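Local coordinates for protein endo-b-1,4-glucanase (Nasutitermes takasagoensis, PDB 1KS8) that probably hydrolyses internal beta-1,4-glucosidic linkages in cellulose and related beta-glucans, as a family 9 glycoside hydrolase with an (alpha/alpha)6 fold, at residues Leu13-Pro25 / Thr49-Phe61. Numbering follows the deposited sequence.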
ATOM      1  N   LEU A  13      -1.839   0.237  12.010  1.00  6.98           N
ATOM      2  CA  LEU A  13      -0.859  -0.828  12.146  1.00  7.48           C
ATOM      3  C   LEU A  13      -1.558  -2.123  12.555  1.00  8.03           C
ATOM      4  O   LEU A  13      -1.115  -3.209  12.187  1.00  7.65           O
ATOM      5  CB  LEU A  13       0.219  -0.430  13.161  1.00  7.69           C
ATOM      6  CG  LEU A  13       1.227   0.565  12.572  1.00  7.32           C
ATOM      7  CD1 LEU A  13       2.014   1.237  13.682  1.00  9.28           C
ATOM      8  CD2 LEU A  13       2.153  -0.168  11.600  1.00  8.78           C
ATOM      9  N   LEU A  14      -2.656  -2.018  13.304  1.00  7.86           N
ATOM     10  CA  LEU A  14      -3.401  -3.214  13.692  1.00  7.11           C
ATOM     11  C   LEU A  14      -4.063  -3.803  12.451  1.00  6.86           C
ATOM     12  O   LEU A  14      -4.223  -5.018  12.343  1.00  6.92           O
ATOM     13  CB  LEU A  14      -4.465  -2.887  14.745  1.00  8.31           C
ATOM     14  CG  LEU A  14      -3.954  -2.502  16.138  1.00  8.19           C
ATOM     15  CD1 LEU A  14      -5.139  -2.181  17.032  1.00 10.47           C
ATOM     16  CD2 LEU A  14      -3.135  -3.636  16.736  1.00 10.06           C
ATOM     17  N   PHE A  15      -4.459  -2.946  11.515  1.00  6.49           N
ATOM     18  CA  PHE A  15      -5.061  -3.452  10.289  1.00  6.55           C
ATOM     19  C   PHE A  15      -4.016  -4.282   9.548  1.00  5.98           C
ATOM     20  O   PHE A  15      -4.308  -5.376   9.075  1.00  6.89           O
ATOM     21  CB  PHE A  15      -5.549  -2.310   9.387  1.00  6.77           C
ATOM     22  CG  PHE A  15      -5.904  -2.760   7.989  1.00  6.68           C
ATOM     23  CD1 PHE A  15      -6.919  -3.688   7.772  1.00  7.19           C
ATOM     24  CD2 PHE A  15      -5.198  -2.277   6.891  1.00  8.02           C
ATOM     25  CE1 PHE A  15      -7.223  -4.129   6.478  1.00  6.48           C
ATOM     26  CE2 PHE A  15      -5.495  -2.713   5.596  1.00  8.28           C
ATOM     27  CZ  PHE A  15      -6.506  -3.638   5.390  1.00  7.68           C
ATOM     28  N   TYR A  16      -2.790  -3.773   9.444  1.00  6.34           N
ATOM     29  CA  TYR A  16      -1.771  -4.546   8.751  1.00  5.94           C
ATOM     30  C   TYR A  16      -1.483  -5.864   9.472  1.00  5.80           C
ATOM     31  O   TYR A  16      -1.233  -6.877   8.826  1.00  6.87           O
ATOM     32  CB  TYR A  16      -0.506  -3.701   8.534  1.00  6.95           C
ATOM     33  CG  TYR A  16      -0.675  -2.732   7.377  1.00  7.41           C
ATOM     34  CD1 TYR A  16      -0.824  -3.203   6.070  1.00  7.21           C
ATOM     35  CD2 TYR A  16      -0.759  -1.357   7.592  1.00  7.81           C
ATOM     36  CE1 TYR A  16      -1.059  -2.328   5.010  1.00  7.59           C
ATOM     37  CE2 TYR A  16      -0.992  -0.472   6.538  1.00  7.96           C
ATOM     38  CZ  TYR A  16      -1.142  -0.965   5.253  1.00  7.84           C
ATOM     39  OH  TYR A  16      -1.381  -0.098   4.210  1.00  7.19           O
ATOM     40  N   GLU A  17      -1.543  -5.873  10.803  1.00  7.60           N
ATOM     41  CA  GLU A  17      -1.324  -7.129  11.518  1.00  7.98           C
ATOM     42  C   GLU A  17      -2.432  -8.108  11.126  1.00  6.85           C
ATOM     43  O   GLU A  17      -2.197  -9.310  11.020  1.00  8.57           O
ATOM     44  CB  GLU A  17      -1.347  -6.938  13.043  1.00  8.50           C
ATOM     45  CG  GLU A  17      -0.146  -6.212  13.628  1.00  8.61           C
ATOM     46  CD  GLU A  17       0.109  -6.583  15.079  1.00 11.43           C
ATOM     47  OE1 GLU A  17       0.890  -5.872  15.751  1.00 11.95           O
ATOM     48  OE2 GLU A  17      -0.460  -7.594  15.545  1.00 10.35           O
ATOM     49  N   ALA A  18      -3.638  -7.586  10.910  1.00  7.39           N
ATOM     50  CA  ALA A  18      -4.782  -8.415  10.532  1.00  6.60           C
ATOM     51  C   ALA A  18      -4.655  -8.979   9.119  1.00  6.68           C
ATOM     52  O   ALA A  18      -5.351  -9.933   8.765  1.00  7.83           O
ATOM     53  CB  ALA A  18      -6.077  -7.606  10.651  1.00  7.19           C
ATOM     54  N   GLN A  19      -3.771  -8.386   8.319  1.00  6.32           N
ATOM     55  CA  GLN A  19      -3.554  -8.815   6.936  1.00  6.95           C
ATOM     56  C   GLN A  19      -2.371  -9.765   6.782  1.00  6.63           C
ATOM     57  O   GLN A  19      -2.081 -10.229   5.680  1.00  7.55           O
ATOM     58  CB  GLN A  19      -3.316  -7.597   6.040  1.00  6.60           C
ATOM     59  CG  GLN A  19      -4.501  -6.658   5.908  1.00  7.57           C
ATOM     60  CD  GLN A  19      -5.711  -7.340   5.305  1.00  8.05           C
ATOM     61  OE1 GLN A  19      -6.626  -7.749   6.019  1.00  9.43           O
ATOM     62  NE2 GLN A  19      -5.718  -7.479   3.983  1.00  9.26           N
ATOM     63  N   ARG A  20      -1.683 -10.057   7.879  1.00  6.55           N
ATOM     64  CA  ARG A  20      -0.524 -10.934   7.813  1.00  6.43           C
ATOM     65  C   ARG A  20      -0.827 -12.374   7.425  1.00  6.79           C
ATOM     66  O   ARG A  20      -1.754 -12.999   7.944  1.00  7.08           O
ATOM     67  CB  ARG A  20       0.213 -10.935   9.152  1.00  6.41           C
ATOM     68  CG  ARG A  20       0.896  -9.634   9.486  1.00  7.92           C
ATOM     69  CD  ARG A  20       1.447  -9.672  10.894  1.00  9.25           C
ATOM     70  NE  ARG A  20       2.218  -8.472  11.197  1.00  7.79           N
ATOM     71  CZ  ARG A  20       2.821  -8.246  12.359  1.00  8.00           C
ATOM     72  NH1 ARG A  20       2.738  -9.139  13.335  1.00  9.74           N
ATOM     73  NH2 ARG A  20       3.515  -7.131  12.537  1.00  8.66           N
ATOM     74  N   SER A  21      -0.025 -12.887   6.500  1.00  6.90           N
ATOM     75  CA  SER A  21      -0.133 -14.265   6.046  1.00  6.98           C
ATOM     76  C   SER A  21       1.074 -15.009   6.620  1.00  6.99           C
ATOM     77  O   SER A  21       2.095 -14.391   6.942  1.00  7.71           O
ATOM     78  CB  SER A  21      -0.100 -14.321   4.513  1.00  6.31           C
ATOM     79  OG  SER A  21      -0.169 -15.662   4.053  1.00  7.90           O
ATOM     80  N   GLY A  22       0.952 -16.326   6.768  1.00  7.27           N
ATOM     81  CA  GLY A  22       2.054 -17.123   7.283  1.00  8.39           C
ATOM     82  C   GLY A  22       2.023 -17.378   8.777  1.00  9.23           C
ATOM     83  O   GLY A  22       0.967 -17.333   9.406  1.00  9.16           O
ATOM     84  N   ARG A  23       3.191 -17.663   9.344  1.00  9.81           N
ATOM     85  CA  ARG A  23       3.312 -17.923  10.774  1.00 11.09           C
ATOM     86  C   ARG A  23       3.387 -16.593  11.518  1.00 10.61           C
ATOM     87  O   ARG A  23       4.294 -15.793  11.290  1.00 11.42           O
ATOM     88  CB  ARG A  23       4.569 -18.754  11.050  1.00 13.85           C
ATOM     89  CG  ARG A  23       4.679 -19.241  12.484  1.00 21.11           C
ATOM     90  CD  ARG A  23       5.866 -20.175  12.694  1.00 24.67           C
ATOM     91  NE  ARG A  23       5.751 -21.415  11.929  1.00 26.85           N
ATOM     92  CZ  ARG A  23       6.123 -21.555  10.660  1.00 29.50           C
ATOM     93  NH1 ARG A  23       6.645 -20.530   9.999  1.00 31.07           N
ATOM     94  NH2 ARG A  23       5.970 -22.723  10.048  1.00 30.95           N
ATOM     95  N   LEU A  24       2.427 -16.362  12.406  1.00 10.83           N
ATOM     96  CA  LEU A  24       2.377 -15.119  13.162  1.00 11.52           C
ATOM     97  C   LEU A  24       3.305 -15.150  14.371  1.00 12.57           C
ATOM     98  O   LEU A  24       3.474 -16.188  15.013  1.00 13.59           O
ATOM     99  CB  LEU A  24       0.937 -14.839  13.595  1.00 11.10           C
ATOM    100  CG  LEU A  24      -0.056 -14.860  12.427  1.00 10.38           C
ATOM    101  CD1 LEU A  24      -1.460 -14.604  12.947  1.00 11.72           C
ATOM    102  CD2 LEU A  24       0.334 -13.813  11.388  1.00 12.41           C
ATOM    103  N   PRO A  25       3.919 -14.003  14.698  1.00 12.72           N
ATOM    104  CA  PRO A  25       4.839 -13.901  15.832  1.00 13.95           C
ATOM    105  C   PRO A  25       4.163 -14.011  17.191  1.00 14.63           C
ATOM    106  O   PRO A  25       2.964 -13.765  17.331  1.00 14.58           O
ATOM    107  CB  PRO A  25       5.492 -12.541  15.616  1.00 14.15           C
ATOM    108  CG  PRO A  25       4.374 -11.742  15.042  1.00 13.45           C
ATOM    109  CD  PRO A  25       3.778 -12.697  14.025  1.00 11.65           C
ATOM    110  N   THR A  49       6.163 -18.470   2.268  1.00  9.10           N
ATOM    111  CA  THR A  49       5.263 -18.133   3.365  1.00  8.57           C
ATOM    112  C   THR A  49       5.524 -16.721   3.867  1.00  8.32           C
ATOM    113  O   THR A  49       6.642 -16.208   3.783  1.00  8.61           O
ATOM    114  CB  THR A  49       5.408 -19.109   4.550  1.00  8.14           C
ATOM    115  OG1 THR A  49       6.757 -19.081   5.041  1.00  9.49           O
ATOM    116  CG2 THR A  49       5.038 -20.522   4.121  1.00 10.24           C
ATOM    117  N   GLY A  50       4.477 -16.096   4.394  1.00  7.88           N
ATOM    118  CA  GLY A  50       4.606 -14.744   4.898  1.00  7.19           C
ATOM    119  C   GLY A  50       3.951 -13.733   3.978  1.00  6.32           C
ATOM    120  O   GLY A  50       3.104 -14.085   3.153  1.00  7.59           O
ATOM    121  N   GLY A  51       4.344 -12.473   4.114  1.00  6.24           N
ATOM    122  CA  GLY A  51       3.759 -11.434   3.288  1.00  7.37           C
ATOM    123  C   GLY A  51       2.361 -11.071   3.752  1.00  6.82           C
ATOM    124  O   GLY A  51       1.887 -11.558   4.782  1.00  6.93           O
ATOM    125  N   TYR A  52       1.697 -10.218   2.982  1.00  6.93           N
ATOM    126  CA  TYR A  52       0.349  -9.770   3.308  1.00  6.31           C
ATOM    127  C   TYR A  52      -0.727 -10.278   2.364  1.00  6.93           C
ATOM    128  O   TYR A  52      -0.520 -10.352   1.151  1.00  7.59           O
ATOM    129  CB  TYR A  52       0.260  -8.243   3.263  1.00  6.86           C
ATOM    130  CG  TYR A  52       1.001  -7.507   4.345  1.00  5.61           C
ATOM    131  CD1 TYR A  52       0.549  -7.532   5.661  1.00  6.91           C
ATOM    132  CD2 TYR A  52       2.131  -6.749   4.049  1.00  7.07           C
ATOM    133  CE1 TYR A  52       1.196  -6.819   6.657  1.00  7.48           C
ATOM    134  CE2 TYR A  52       2.791  -6.029   5.040  1.00  8.25           C
ATOM    135  CZ  TYR A  52       2.315  -6.069   6.341  1.00  7.21           C
ATOM    136  OH  TYR A  52       2.945  -5.356   7.332  1.00  7.67           O
ATOM    137  N   PHE A  53      -1.876 -10.625   2.931  1.00  7.13           N
ATOM    138  CA  PHE A  53      -3.022 -11.010   2.124  1.00  6.04           C
ATOM    139  C   PHE A  53      -3.412  -9.648   1.553  1.00  7.54           C
ATOM    140  O   PHE A  53      -3.314  -8.627   2.242  1.00  7.98           O
ATOM    141  CB  PHE A  53      -4.136 -11.571   3.005  1.00  7.00           C
ATOM    142  CG  PHE A  53      -3.839 -12.938   3.556  1.00  6.41           C
ATOM    143  CD1 PHE A  53      -3.457 -13.976   2.710  1.00  6.52           C
ATOM    144  CD2 PHE A  53      -3.983 -13.201   4.913  1.00  6.25           C
ATOM    145  CE1 PHE A  53      -3.229 -15.260   3.205  1.00  6.94           C
ATOM    146  CE2 PHE A  53      -3.759 -14.482   5.419  1.00  6.88           C
ATOM    147  CZ  PHE A  53      -3.383 -15.511   4.563  1.00  7.40           C
ATOM    148  N   ASP A  54      -3.860  -9.618   0.306  1.00  6.69           N
ATOM    149  CA  ASP A  54      -4.167  -8.346  -0.333  1.00  6.65           C
ATOM    150  C   ASP A  54      -5.288  -7.495   0.237  1.00  6.26           C
ATOM    151  O   ASP A  54      -5.086  -6.322   0.556  1.00  7.55           O
ATOM    152  CB  ASP A  54      -4.444  -8.562  -1.818  1.00  7.67           C
ATOM    153  CG  ASP A  54      -4.678  -7.260  -2.554  1.00  8.22           C
ATOM    154  OD1 ASP A  54      -3.736  -6.441  -2.624  1.00  8.86           O
ATOM    155  OD2 ASP A  54      -5.805  -7.048  -3.052  1.00  8.54           O
ATOM    156  N   ALA A  55      -6.468  -8.086   0.363  1.00  6.88           N
ATOM    157  CA  ALA A  55      -7.621  -7.334   0.826  1.00  7.28           C
ATOM    158  C   ALA A  55      -8.499  -8.169   1.744  1.00  6.47           C
ATOM    159  O   ALA A  55      -8.064  -8.567   2.819  1.00  7.68           O
ATOM    160  CB  ALA A  55      -8.412  -6.860  -0.388  1.00  8.07           C
ATOM    161  N   GLY A  56      -9.740  -8.413   1.331  1.00  6.46           N
ATOM    162  CA  GLY A  56     -10.635  -9.229   2.136  1.00  6.26           C
ATOM    163  C   GLY A  56     -10.490 -10.693   1.759  1.00  7.11           C
ATOM    164  O   GLY A  56     -11.171 -11.562   2.318  1.00  7.31           O
ATOM    165  N   ASP A  57      -9.591 -10.947   0.809  1.00  7.59           N
ATOM    166  CA  ASP A  57      -9.290 -12.279   0.291  1.00  7.31           C
ATOM    167  C   ASP A  57      -7.957 -12.777   0.841  1.00  6.47           C
ATOM    168  O   ASP A  57      -7.376 -12.158   1.732  1.00  7.02           O
ATOM    169  CB  ASP A  57      -9.240 -12.233  -1.242  1.00  7.55           C
ATOM    170  CG  ASP A  57      -8.218 -11.232  -1.772  1.00  7.57           C
ATOM    171  OD1 ASP A  57      -7.714 -10.396  -0.987  1.00  7.65           O
ATOM    172  OD2 ASP A  57      -7.925 -11.268  -2.988  1.00  7.89           O
ATOM    173  N   PHE A  58      -7.461 -13.886   0.301  1.00  6.74           N
ATOM    174  CA  PHE A  58      -6.203 -14.442   0.783  1.00  6.38           C
ATOM    175  C   PHE A  58      -5.148 -14.618  -0.296  1.00  6.93           C
ATOM    176  O   PHE A  58      -4.185 -15.371  -0.130  1.00  7.20           O
ATOM    177  CB  PHE A  58      -6.474 -15.754   1.533  1.00  7.17           C
ATOM    178  CG  PHE A  58      -7.405 -15.583   2.703  1.00  7.29           C
ATOM    179  CD1 PHE A  58      -8.582 -16.316   2.789  1.00  8.68           C
ATOM    180  CD2 PHE A  58      -7.130 -14.635   3.689  1.00  7.29           C
ATOM    181  CE1 PHE A  58      -9.480 -16.106   3.839  1.00  8.68           C
ATOM    182  CE2 PHE A  58      -8.017 -14.415   4.743  1.00  6.61           C
ATOM    183  CZ  PHE A  58      -9.195 -15.152   4.817  1.00  6.92           C
ATOM    184  N   VAL A  59      -5.323 -13.908  -1.404  1.00  6.68           N
ATOM    185  CA  VAL A  59      -4.337 -13.954  -2.469  1.00  6.47           C
ATOM    186  C   VAL A  59      -3.236 -12.970  -2.094  1.00  6.43           C
ATOM    187  O   VAL A  59      -3.495 -11.928  -1.483  1.00  7.09           O
ATOM    188  CB  VAL A  59      -4.918 -13.494  -3.829  1.00  6.45           C
ATOM    189  CG1 VAL A  59      -3.823 -13.482  -4.886  1.00  7.21           C
ATOM    190  CG2 VAL A  59      -6.045 -14.408  -4.259  1.00  7.72           C
ATOM    191  N   LYS A  60      -2.004 -13.316  -2.439  1.00  6.38           N
ATOM    192  CA  LYS A  60      -0.878 -12.435  -2.201  1.00  6.21           C
ATOM    193  C   LYS A  60      -0.541 -11.850  -3.579  1.00  6.61           C
ATOM    194  O   LYS A  60       0.107 -12.493  -4.408  1.00  6.50           O
ATOM    195  CB  LYS A  60       0.285 -13.226  -1.583  1.00  5.54           C
ATOM    196  CG  LYS A  60       0.044 -13.482  -0.091  1.00  7.66           C
ATOM    197  CD  LYS A  60       0.578 -14.815   0.422  1.00  8.79           C
ATOM    198  CE  LYS A  60       2.086 -14.925   0.342  1.00  8.33           C
ATOM    199  NZ  LYS A  60       2.566 -16.075   1.174  1.00  8.49           N
ATOM    200  N   PHE A  61      -1.055 -10.646  -3.835  1.00  6.62           N
ATOM    201  CA  PHE A  61      -0.840  -9.936  -5.101  1.00  5.54           C
ATOM    202  C   PHE A  61       0.398  -9.060  -4.931  1.00  7.04           C
ATOM    203  O   PHE A  61       0.362  -8.036  -4.244  1.00  7.46           O
ATOM    204  CB  PHE A  61      -2.064  -9.070  -5.439  1.00  6.48           C
ATOM    205  CG  PHE A  61      -3.225  -9.842  -6.025  1.00  6.99           C
ATOM    206  CD1 PHE A  61      -3.114 -10.447  -7.275  1.00  6.04           C
ATOM    207  CD2 PHE A  61      -4.445  -9.929  -5.347  1.00  6.32           C
ATOM    208  CE1 PHE A  61      -4.192 -11.123  -7.845  1.00  7.46           C
ATOM    209  CE2 PHE A  61      -5.535 -10.608  -5.915  1.00  7.65           C
ATOM    210  CZ  PHE A  61      -5.402 -11.203  -7.167  1.00  7.59           C
TER
HETATM  211  O   HOH W   1       2.374  -5.989   9.927  1.00  9.32           O
HETATM  212  O   HOH W   2       2.053 -17.464   3.924  1.00  7.67           O
HETATM  213  O   HOH W   3       6.732 -20.909   7.370  1.00 49.50           O
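Q19 and S21 join their backbones to the segment 49-61 by two bonds that flank a single beta bridge, R20 with Y52. F53 N reaches Q19 O at 2.8 Å, with an N-H...O angle of 168°, and S21 N donates to G51 O at 2.9 Å. The Q19 amide is satisfied at both ends: NE2 meets A55 O at 2.8 Å, within 4° of its own amide plane and on a carbonyl lone pair, with a weak second bond to F53 O, while OE1 accepts from H360. A bend at chi2 (-61°) brings this amide back toward the loop G51-A55.

The Y52 hydroxyl bonds to A95 O, and it also accepts a hydrogen bond from a water that itself accepts one from R20 NE; the edge of the Y16 ring meets the Y52 face, centroids 5.7 Å apart. A second water bridges G50 N (2.8 Å) and S21 OG, with a weak bond from K60 NZ. That ammonium also donates to G50 O and forms a salt bridge with D40.

S21 CB sits over one face of the F53 ring, 3.5 Å from its centroid, a CH-pi contact; F58 CD2 covers the opposite face. Cutting F53 back to an alanine is likely to leave S21 CB and F58 without the ring between them, opening a gap there.

A55 touches E412, a predicted active-site residue, which places the Q19-A55 bond beside the probable catalytic centre. The contact joins helix 5-18 and the residues after it to the segment that leads into strand 60-61, with Y16 packed on helices 62-78 and 415-430, Y52 on helix 89-106, and K60 in the strand paired with 113-117.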